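Local atomic coordinates of flavocytochrome C3 fumarate reductase (Shewanella frigidimarina, PDB entry 1QO8), a protein that catalyses the essentially one-way reduction of fumarate to succinate in vitro, using FAD and four covalently bound c-type haems. Residues I188-K193 / V236-R241; K275-V278 / V284-A287; G429-H432 / Y437-D440; N464-V467 / D472-F475; S512-D515 / K519-D522. All blocks are in the same frame, centred on the assembly; numbering follows the deposited sequence.

Interaction 1: residues I188-K193 / V236-R241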
# COMPACT_ATOMS: atom_id res chain seq x y z
N ILE A 188 19.81 -18.10 -6.23
CA ILE A 188 19.04 -17.07 -6.92
C ILE A 188 17.72 -17.54 -7.42
O ILE A 188 16.70 -17.00 -6.96
CB ILE A 188 19.88 -16.38 -8.01
CG1 ILE A 188 21.00 -15.61 -7.30
CG2 ILE A 188 19.10 -15.42 -8.90
CD1 ILE A 188 22.13 -15.28 -8.29
N GLU A 189 17.66 -18.64 -8.19
CA GLU A 189 16.41 -19.18 -8.67
C GLU A 189 15.46 -19.62 -7.56
O GLU A 189 14.23 -19.53 -7.63
CB GLU A 189 16.74 -20.44 -9.50
CG GLU A 189 17.52 -20.26 -10.77
CD GLU A 189 17.89 -21.57 -11.46
OE1 GLU A 189 17.36 -22.68 -11.18
OE2 GLU A 189 18.76 -21.47 -12.35
N ASP A 190 16.03 -20.30 -6.53
CA ASP A 190 15.20 -20.74 -5.42
C ASP A 190 14.48 -19.56 -4.78
O ASP A 190 13.30 -19.63 -4.39
CB ASP A 190 16.08 -21.44 -4.35
CG ASP A 190 16.56 -22.86 -4.69
OD1 ASP A 190 16.31 -23.41 -5.77
OD2 ASP A 190 17.27 -23.50 -3.86
N ALA A 191 15.22 -18.47 -4.54
CA ALA A 191 14.60 -17.27 -3.97
C ALA A 191 13.53 -16.72 -4.91
O ALA A 191 12.43 -16.27 -4.50
CB ALA A 191 15.69 -16.20 -3.68
N MET A 192 13.87 -16.65 -6.20
CA MET A 192 12.95 -15.98 -7.15
C MET A 192 11.62 -16.70 -7.21
O MET A 192 10.51 -16.19 -7.24
CB MET A 192 13.62 -15.85 -8.53
CG MET A 192 14.79 -14.86 -8.49
SD MET A 192 14.29 -13.15 -8.18
CE MET A 192 13.12 -12.89 -9.54
N LYS A 193 11.74 -18.03 -7.20
CA LYS A 193 10.62 -18.95 -7.21
C LYS A 193 9.86 -18.85 -5.89
O LYS A 193 8.61 -18.85 -5.86
CB LYS A 193 11.16 -20.37 -7.44
CG LYS A 193 10.07 -21.40 -7.26
CD LYS A 193 10.52 -22.84 -7.45
CE LYS A 193 9.28 -23.72 -7.33
NZ LYS A 193 9.61 -25.17 -7.23
N VAL A 236 19.08 -27.60 -2.13
CA VAL A 236 20.12 -28.24 -1.34
C VAL A 236 20.25 -27.54 0.02
O VAL A 236 19.57 -26.53 0.32
CB VAL A 236 21.49 -28.22 -2.03
CG1 VAL A 236 22.40 -29.23 -1.31
CG2 VAL A 236 21.58 -28.70 -3.48
N ASP A 237 21.08 -28.09 0.90
CA ASP A 237 21.21 -27.66 2.28
C ASP A 237 22.03 -26.38 2.30
O ASP A 237 23.11 -26.44 1.74
CB ASP A 237 21.98 -28.71 3.09
CG ASP A 237 21.22 -30.01 3.24
OD1 ASP A 237 20.35 -30.34 2.40
OD2 ASP A 237 21.57 -30.68 4.24
N ARG A 238 21.50 -25.28 2.78
CA ARG A 238 22.20 -23.98 2.70
C ARG A 238 22.07 -23.15 3.95
O ARG A 238 22.52 -22.03 4.12
CB ARG A 238 21.32 -23.22 1.67
CG ARG A 238 22.09 -22.53 0.60
CD ARG A 238 21.10 -21.84 -0.34
NE ARG A 238 21.31 -22.42 -1.66
CZ ARG A 238 20.24 -22.82 -2.36
NH1 ARG A 238 18.98 -22.69 -1.94
NH2 ARG A 238 20.49 -23.40 -3.52
N THR A 239 21.33 -23.58 4.93
CA THR A 239 20.96 -22.87 6.14
C THR A 239 21.96 -23.18 7.26
O THR A 239 22.04 -24.34 7.64
CB THR A 239 19.54 -23.37 6.50
OG1 THR A 239 18.60 -23.15 5.43
CG2 THR A 239 19.08 -22.63 7.76
N HIS A 240 22.71 -22.21 7.75
CA HIS A 240 23.74 -22.32 8.75
C HIS A 240 23.22 -21.80 10.11
O HIS A 240 22.59 -20.76 10.12
CB HIS A 240 24.95 -21.51 8.34
CG HIS A 240 25.50 -21.82 6.99
ND1 HIS A 240 24.84 -21.58 5.81
CD2 HIS A 240 26.70 -22.38 6.66
CE1 HIS A 240 25.58 -21.98 4.79
NE2 HIS A 240 26.71 -22.44 5.29
N ARG A 241 23.36 -22.61 11.15
CA ARG A 241 22.93 -22.51 12.49
C ARG A 241 24.14 -22.90 13.39
O ARG A 241 25.07 -23.56 12.94
CB ARG A 241 21.84 -23.52 12.82
CG ARG A 241 20.45 -23.37 12.33
CD ARG A 241 19.44 -24.37 12.87
NE ARG A 241 18.14 -24.06 12.22
CZ ARG A 241 17.66 -24.58 11.10
NH1 ARG A 241 18.24 -25.42 10.26
NH2 ARG A 241 16.43 -24.17 10.73
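Asp190 and Arg238 form a buried salt bridge that by itself makes up nearly all of this contact, since no other side chain of 188-193 comes near 236-241. Across the two segments only OD2 of the carboxylate is used, and it takes both terminal nitrogens of the guanidinium. The stronger bond runs from Arg238 NH1 to Asp190 OD2 at 2.7 Å and is nearly straight, 164° at the hydrogen; the one from Arg238 NH2 to the same OD2, at 3.2 Å, is weak and bent. OD2 sits at the guanidinium edge, almost in its plane, but receives NH1 on its anti side, and the two planes stand 61° apart, so this is a forked grip on one oxygen and not a flat two-oxygen pairing. The arginine reaches the helix with a kink at chi3 (-120°), which turns its end toward OD2.

Further charges hold both groups in place. Asp190 OD1 pairs with Arg235, and Arg238 NH2 has a second acid in Asp182. A leucine in place of Arg238 would probably leave Asp182 without this partner and Asp190 leaning on Arg235 for its counter-charge. In the backbone, Arg238 and Thr239 together face Lys229 in a classic beta bulge.

The aspartate projects from helix 184-194, whose Ile188 and Ala191 pack on helix 201-220. The arginine leads toward strand 239-241, the middle strand between 167-168 and 227-229, with Trp186 and Phe187 of helix 184-194 against its side chain.

Interaction 2: residues K275-V278 / V284-A287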
# COMPACT_ATOMS: atom_id res chain seq x y z
N LYS A 275 11.03 11.13 13.45
CA LYS A 275 10.95 11.89 12.24
C LYS A 275 12.29 11.96 11.54
O LYS A 275 13.30 11.97 12.23
CB LYS A 275 10.52 13.35 12.64
CG LYS A 275 10.03 14.04 11.36
CD LYS A 275 9.49 15.44 11.64
CE LYS A 275 8.45 15.70 10.54
NZ LYS A 275 8.95 16.72 9.58
N LEU A 276 12.36 11.88 10.25
CA LEU A 276 13.61 12.13 9.54
C LEU A 276 13.56 13.64 9.15
O LEU A 276 12.50 14.13 8.73
CB LEU A 276 13.71 11.28 8.28
CG LEU A 276 13.64 9.74 8.46
CD1 LEU A 276 13.29 9.04 7.14
CD2 LEU A 276 14.94 9.18 9.01
N VAL A 277 14.67 14.31 9.28
CA VAL A 277 14.67 15.79 9.09
C VAL A 277 15.27 15.98 7.71
O VAL A 277 16.36 15.51 7.42
CB VAL A 277 15.54 16.51 10.13
CG1 VAL A 277 15.47 18.07 9.98
CG2 VAL A 277 15.11 16.07 11.52
N VAL A 278 14.51 16.63 6.84
CA VAL A 278 15.07 16.89 5.49
C VAL A 278 15.36 18.39 5.36
O VAL A 278 14.59 19.19 5.91
CB VAL A 278 14.02 16.41 4.48
CG1 VAL A 278 14.28 16.87 3.06
CG2 VAL A 278 13.94 14.87 4.56
N VAL A 284 18.25 14.26 3.50
CA VAL A 284 18.03 13.87 4.90
C VAL A 284 19.26 14.36 5.66
O VAL A 284 20.35 14.06 5.17
CB VAL A 284 17.88 12.35 5.11
CG1 VAL A 284 17.92 12.01 6.60
CG2 VAL A 284 16.58 11.88 4.48
N VAL A 285 19.01 15.09 6.73
CA VAL A 285 20.14 15.61 7.50
C VAL A 285 20.02 15.28 8.99
O VAL A 285 20.83 15.87 9.71
CB VAL A 285 20.27 17.14 7.39
CG1 VAL A 285 20.69 17.55 5.97
CG2 VAL A 285 19.00 17.88 7.80
N GLY A 286 19.22 14.33 9.42
CA GLY A 286 19.35 13.87 10.85
C GLY A 286 17.91 13.46 11.21
O GLY A 286 17.18 13.14 10.27
N ALA A 287 17.54 13.47 12.48
CA ALA A 287 16.28 12.78 12.81
C ALA A 287 15.95 13.22 14.21
O ALA A 287 16.92 13.51 14.92
CB ALA A 287 16.62 11.26 12.82
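With CG1 of Val277 trans to its own amide nitrogen (chi1 -177°), the two methyls divide their work: CG1 lies 4.2 Å from Val285 CG2, while CG2 rests 3.7 Å from Ala287 N. Val285 turns the other way (chi1 -68°), which sets its CG2 between backbone N and carbonyl carbon and over the Val277 O it helps to cover; the two valines meet at about a right angle. On the other face Val278 CG2 touches Val284 CG2 at 4.0 Å.

Two backbone bonds centre on Val277. Val285 N donates to Val277 O at 2.8 Å, almost straight at 175°, and Val277 N donates to Gly286 O at 2.9 Å. Ala287 CA adds a CA-H...O contact to Lys275 O at 3.1 Å. Gly286 has backbone angles at which a CB would be jammed against the preceding carbonyl oxygen.

The pair is a beta hairpin, antiparallel strands 271-278 and 284-291, which strand 295-301 extends into a meander. Such a meander beside the parallel dinucleotide-binding sheet is characteristic of Rossmann-type flavoproteins, and here Val273, earlier on the first strand, binds FAD.

Interaction 3: residues G429-H432 / Y437-D440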
# COMPACT_ATOMS: atom_id res chain seq x y z
N GLY A 429 9.08 -29.67 24.98
CA GLY A 429 9.62 -28.27 25.03
C GLY A 429 8.45 -27.31 25.19
O GLY A 429 8.57 -26.38 26.01
N TYR A 430 7.29 -27.54 24.53
CA TYR A 430 6.20 -26.61 24.67
C TYR A 430 5.71 -26.66 26.13
O TYR A 430 5.35 -25.67 26.77
CB TYR A 430 5.06 -26.77 23.69
CG TYR A 430 5.40 -26.72 22.21
CD1 TYR A 430 6.40 -25.87 21.76
CD2 TYR A 430 4.71 -27.47 21.25
CE1 TYR A 430 6.77 -25.81 20.43
CE2 TYR A 430 5.05 -27.39 19.92
CZ TYR A 430 6.05 -26.60 19.50
OH TYR A 430 6.46 -26.45 18.18
N ASP A 431 5.69 -27.90 26.63
CA ASP A 431 5.23 -28.18 27.96
C ASP A 431 6.18 -27.38 28.93
O ASP A 431 5.69 -26.90 29.90
CB ASP A 431 5.33 -29.64 28.31
CG ASP A 431 4.51 -30.07 29.49
OD1 ASP A 431 3.60 -29.33 29.93
OD2 ASP A 431 4.69 -31.19 30.00
N HIS A 432 7.47 -27.41 28.78
CA HIS A 432 8.41 -26.72 29.65
C HIS A 432 8.18 -25.20 29.57
O HIS A 432 8.27 -24.51 30.56
CB HIS A 432 9.88 -26.87 29.20
CG HIS A 432 10.43 -28.24 29.34
ND1 HIS A 432 11.48 -28.75 28.58
CD2 HIS A 432 10.01 -29.25 30.18
CE1 HIS A 432 11.67 -30.02 28.99
NE2 HIS A 432 10.80 -30.34 29.96
N TYR A 437 -2.11 -27.08 27.97
CA TYR A 437 -3.13 -27.48 28.92
C TYR A 437 -3.16 -29.01 29.03
O TYR A 437 -2.82 -29.67 28.04
CB TYR A 437 -4.50 -27.03 28.40
CG TYR A 437 -4.69 -25.51 28.48
CD1 TYR A 437 -4.00 -24.64 27.67
CD2 TYR A 437 -5.62 -25.00 29.39
CE1 TYR A 437 -4.20 -23.26 27.73
CE2 TYR A 437 -5.83 -23.63 29.49
CZ TYR A 437 -5.12 -22.79 28.67
OH TYR A 437 -5.36 -21.42 28.80
N LYS A 438 -3.58 -29.56 30.16
CA LYS A 438 -3.56 -31.03 30.22
C LYS A 438 -4.65 -31.56 31.13
O LYS A 438 -5.18 -30.78 31.89
CB LYS A 438 -2.24 -31.62 30.64
CG LYS A 438 -1.66 -31.15 31.94
CD LYS A 438 -0.17 -31.57 32.02
CE LYS A 438 0.65 -30.75 31.03
NZ LYS A 438 1.99 -30.35 31.58
N GLY A 439 -5.08 -32.78 30.89
CA GLY A 439 -6.19 -33.34 31.69
C GLY A 439 -5.78 -34.84 31.82
O GLY A 439 -5.25 -35.43 30.88
N ASP A 440 -6.07 -35.36 33.02
CA ASP A 440 -5.97 -36.81 33.16
C ASP A 440 -6.96 -37.53 32.29
O ASP A 440 -6.67 -38.66 31.97
CB ASP A 440 -6.05 -37.28 34.64
CG ASP A 440 -4.67 -36.99 35.24
OD1 ASP A 440 -3.79 -36.33 34.64
OD2 ASP A 440 -4.38 -37.44 36.37
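Asp431 near the end of helix 425-432 and Lys438 in strand 437-439 face each other across a short connecting loop, the closest CA pair being Asp431 and Tyr437, 8.4 Å apart. This is a helix-loop-strand corner, and its strand pairs antiparallel with 489-505 in the mixed sheet. It probably belongs to the capping domain that moves over the flavin domain in this family.

A single salt bridge spans the gap. Lys438 NZ donates to Asp431 OD1 at 2.5 Å and meets the syn lone pair, on the side of the other oxygen; Asp431 OD2 is accordingly also near, 3.2 Å from NZ. The side chains cross at about a right angle. Lys438 CB already points toward the helix; from there chi1 (55°) tucks CG in over the lysine's own main chain, and the bends at chi3 and chi4 bring NZ onto the carboxylate. Asp431 CG is trans to its amide nitrogen (chi1 -162°), which carries the carboxylate nearer to the strand than the direction of its CB suggests.

The acid has a second partner, for OD2 is hydrogen-bonded to Tyr421 OH, which helps to fix the rotation of the carboxylate. An asparagine here would probably leave the ammonium of Lys438 without its counter-charge and the long chain freer to turn. Lys438 is solvent-exposed and Asp431 partly so. The methylene next to the ammonium follows it in: Lys438 CE lies 3.5 Å from Asp431 OD1.

Interaction 4: residues N464-V467 / D472-F475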
# COMPACT_ATOMS: atom_id res chain seq x y z
N ASN A 464 -10.76 -41.54 16.96
CA ASN A 464 -10.17 -42.87 17.22
C ASN A 464 -10.71 -43.96 16.27
O ASN A 464 -9.96 -44.81 15.78
CB ASN A 464 -10.43 -43.30 18.69
CG ASN A 464 -9.63 -42.38 19.65
OD1 ASN A 464 -8.69 -41.69 19.22
ND2 ASN A 464 -10.03 -42.32 20.93
N GLY A 465 -11.99 -43.85 15.88
CA GLY A 465 -12.56 -44.77 14.88
C GLY A 465 -11.96 -44.47 13.53
O GLY A 465 -11.77 -45.40 12.76
N TYR A 466 -11.62 -43.19 13.21
CA TYR A 466 -10.93 -42.94 11.96
C TYR A 466 -9.53 -43.51 12.04
O TYR A 466 -8.97 -43.82 10.98
CB TYR A 466 -10.86 -41.48 11.48
CG TYR A 466 -12.19 -40.73 11.52
CD1 TYR A 466 -13.37 -41.47 11.22
CD2 TYR A 466 -12.30 -39.38 11.83
CE1 TYR A 466 -14.60 -40.88 11.28
CE2 TYR A 466 -13.53 -38.75 11.89
CZ TYR A 466 -14.68 -39.53 11.59
OH TYR A 466 -15.92 -38.95 11.66
N VAL A 467 -8.95 -43.63 13.29
CA VAL A 467 -7.60 -44.21 13.14
C VAL A 467 -7.78 -45.76 13.01
O VAL A 467 -6.96 -46.30 12.30
CB VAL A 467 -6.50 -43.70 14.00
CG1 VAL A 467 -6.76 -42.40 14.85
CG2 VAL A 467 -5.70 -44.72 14.77
N ASP A 472 -10.83 -41.06 7.18
CA ASP A 472 -11.41 -39.96 8.04
C ASP A 472 -12.63 -39.42 7.22
O ASP A 472 -12.40 -38.77 6.20
CB ASP A 472 -10.42 -38.85 8.15
CG ASP A 472 -10.95 -37.49 8.64
OD1 ASP A 472 -12.01 -37.38 9.25
OD2 ASP A 472 -10.20 -36.50 8.46
N THR A 473 -13.80 -39.90 7.56
CA THR A 473 -15.00 -39.52 6.81
C THR A 473 -15.42 -38.06 7.06
O THR A 473 -16.06 -37.52 6.15
CB THR A 473 -16.16 -40.46 7.22
OG1 THR A 473 -16.30 -40.63 8.61
CG2 THR A 473 -15.89 -41.89 6.70
N ALA A 474 -15.11 -37.49 8.25
CA ALA A 474 -15.30 -36.01 8.34
C ALA A 474 -14.49 -35.23 7.35
O ALA A 474 -15.01 -34.36 6.62
CB ALA A 474 -15.10 -35.56 9.77
N PHE A 475 -13.13 -35.40 7.29
CA PHE A 475 -12.31 -34.46 6.59
C PHE A 475 -11.26 -35.02 5.67
O PHE A 475 -10.55 -34.19 5.05
CB PHE A 475 -11.60 -33.42 7.55
CG PHE A 475 -12.64 -32.59 8.27
CD1 PHE A 475 -13.31 -31.59 7.58
CD2 PHE A 475 -13.04 -32.89 9.54
CE1 PHE A 475 -14.32 -30.84 8.19
CE2 PHE A 475 -14.01 -32.15 10.18
CZ PHE A 475 -14.71 -31.14 9.48
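Tyr466 lays its ring against the chain at Asp472 and Thr473, and this one side chain makes every contact from 464-467. The CH-pi part comes first: Asp472 CA stands over the ring face, 4.1 Å from its centroid and 27° off the normal, and Thr473 N lies over the same face nearer the rim. Two oxygens approach on that side as well. Asp472 OD1 is 3.3 Å from both CD2 and CE2 of Tyr466, along one flank of the ring, while Thr473 OG1 is 3.2 Å from Tyr466 CE1 on the other. The carboxylate plane is tilted by 32° to the ring. Tyr466 CG is trans to its carbonyl carbon (chi1 -48°), and with that the ring leaves the helix toward the returning loop. Apolar contact is slight, Tyr466 CE2 meeting Ala474 CB at 4.1 Å.

The loop is shaped by an Asx motif: Phe475 N donates to Asp472 OD1 at 3.0 Å, reaching it from above the carboxylate plane. The ring thus packs on a turn already closed by its own aspartate, where the chain leaves helix 453-469 and heads for strand 489-505.

The polar partners of the buried Asp472 carboxylate lie in the loop and beyond, not on the tyrosine. Asp472 OD2 accepts from Arg477 N, and OD1 also forms a salt bridge with Arg389, whose side chain touches Tyr466 too. Met480 packs against both Tyr466 and Asp472.

Interaction 5: residues S512-D515 / K519-D522; sequences SVLD and KPID
The Asp515 carboxylate has one face laid against Lys519: Lys519 O stands almost directly over Asp515 CG at 3.1 Å, and on the same side Lys519 N donates to Asp515 OD1 at 3.0 Å, from well above the carboxylate plane. Lys519 O is no partner for the acid's oxygens; it accepts from Asp515 N at 2.7 Å. Asp515 reaches this place because CG is wedged over its own main chain (chi1 60°), folding the acid back over the turn. OD1 also takes Gln517 N, inside that turn. The Pro520 ring has its CD 3.8 Å from Leu514 CD2 and its CB 3.6 Å from Ser512 CB.

The arrangement is a tight beta hairpin, 512-514 antiparallel to 520-521, with Leu514 and Pro520 as a non-hydrogen-bonded pair, so the proline's lack of an N-H costs no cross-strand bond.

Beyond it, Ile521 N donates to Val513 O at 2.8 Å, nearly straight at 170°. Ile521 CG1 lies over the start of the turn, against Asp515 N and CB, while its CD1 touches Leu514 O. One water joins the strands, receiving from Ser512 OG and donating to Ile521 O.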
# COMPACT_ATOMS: atom_id res chain seq x y z
N SER A 512 20.61 2.65 -0.91
CA SER A 512 19.97 3.95 -0.76
C SER A 512 18.45 3.73 -0.76
O SER A 512 18.04 2.94 -1.63
CB SER A 512 20.25 4.83 -2.00
OG SER A 512 21.53 5.43 -1.85
N VAL A 513 17.74 4.45 0.11
CA VAL A 513 16.30 4.53 -0.10
C VAL A 513 15.96 5.43 -1.29
O VAL A 513 16.57 6.48 -1.49
CB VAL A 513 15.66 5.04 1.20
CG1 VAL A 513 14.15 5.15 1.06
CG2 VAL A 513 15.98 4.07 2.37
N LEU A 514 14.98 5.03 -2.10
CA LEU A 514 14.56 5.77 -3.27
C LEU A 514 13.33 6.65 -3.01
O LEU A 514 12.50 6.40 -2.15
CB LEU A 514 14.23 4.76 -4.39
CG LEU A 514 15.30 3.67 -4.52
CD1 LEU A 514 14.91 2.64 -5.57
CD2 LEU A 514 16.67 4.31 -4.82
N ASP A 515 13.27 7.75 -3.77
CA ASP A 515 12.17 8.71 -3.75
C ASP A 515 11.14 8.28 -4.77
O ASP A 515 11.22 7.18 -5.27
CB ASP A 515 12.64 10.16 -4.07
CG ASP A 515 13.28 10.23 -5.46
OD1 ASP A 515 13.09 9.44 -6.40
OD2 ASP A 515 14.14 11.12 -5.63
N LYS A 519 14.84 7.24 -7.48
CA LYS A 519 16.15 7.74 -7.30
C LYS A 519 16.46 7.95 -5.80
O LYS A 519 15.66 8.27 -4.96
CB LYS A 519 16.47 9.12 -7.94
CG LYS A 519 15.81 9.26 -9.31
CD LYS A 519 16.68 8.53 -10.32
CE LYS A 519 16.33 8.98 -11.75
NZ LYS A 519 16.61 7.76 -12.59
N PRO A 520 17.75 7.84 -5.56
CA PRO A 520 18.28 7.76 -4.19
C PRO A 520 17.99 9.05 -3.47
O PRO A 520 18.08 10.18 -4.01
CB PRO A 520 19.77 7.47 -4.40
CG PRO A 520 19.99 7.54 -5.89
CD PRO A 520 18.68 7.07 -6.48
N ILE A 521 17.48 8.97 -2.25
CA ILE A 521 17.31 10.17 -1.43
C ILE A 521 18.67 10.38 -0.76
O ILE A 521 19.27 9.41 -0.25
CB ILE A 521 16.24 9.95 -0.37
CG1 ILE A 521 14.87 9.74 -1.03
CG2 ILE A 521 16.24 11.07 0.66
CD1 ILE A 521 13.76 9.30 -0.10
N ASP A 522 19.18 11.59 -0.92
CA ASP A 522 20.46 12.03 -0.44
C ASP A 522 20.58 11.94 1.08
O ASP A 522 19.84 12.63 1.79
CB ASP A 522 20.64 13.54 -0.83
CG ASP A 522 22.07 13.96 -0.44
OD1 ASP A 522 23.02 13.34 -0.95
OD2 ASP A 522 22.18 14.87 0.40
O HOH W 1 21.03 7.62 -0.16

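Interaction 2 and interaction 5 are both beta hairpins and directly adjoin each other: Val284 N lies 2.8 Å from Asp522 O, a probable hydrogen bond, and Val284 CG2 packs on Ile521 CG2. Backbone bonds and apolar contacts dominate in both, though the more exposed hairpin 512-515/519-522 adds a carboxylate and a water. Interactions 1 and 3 are single salt bridges between a helix and a strand or the chain beside one; the first is buried and shared among several charges, the second lies at the surface. Interaction 4, partly buried, rests on one aromatic ring. Interactions 2 and 3 lie on opposite sides of the chain's centre, their own centres about 50 Å apart.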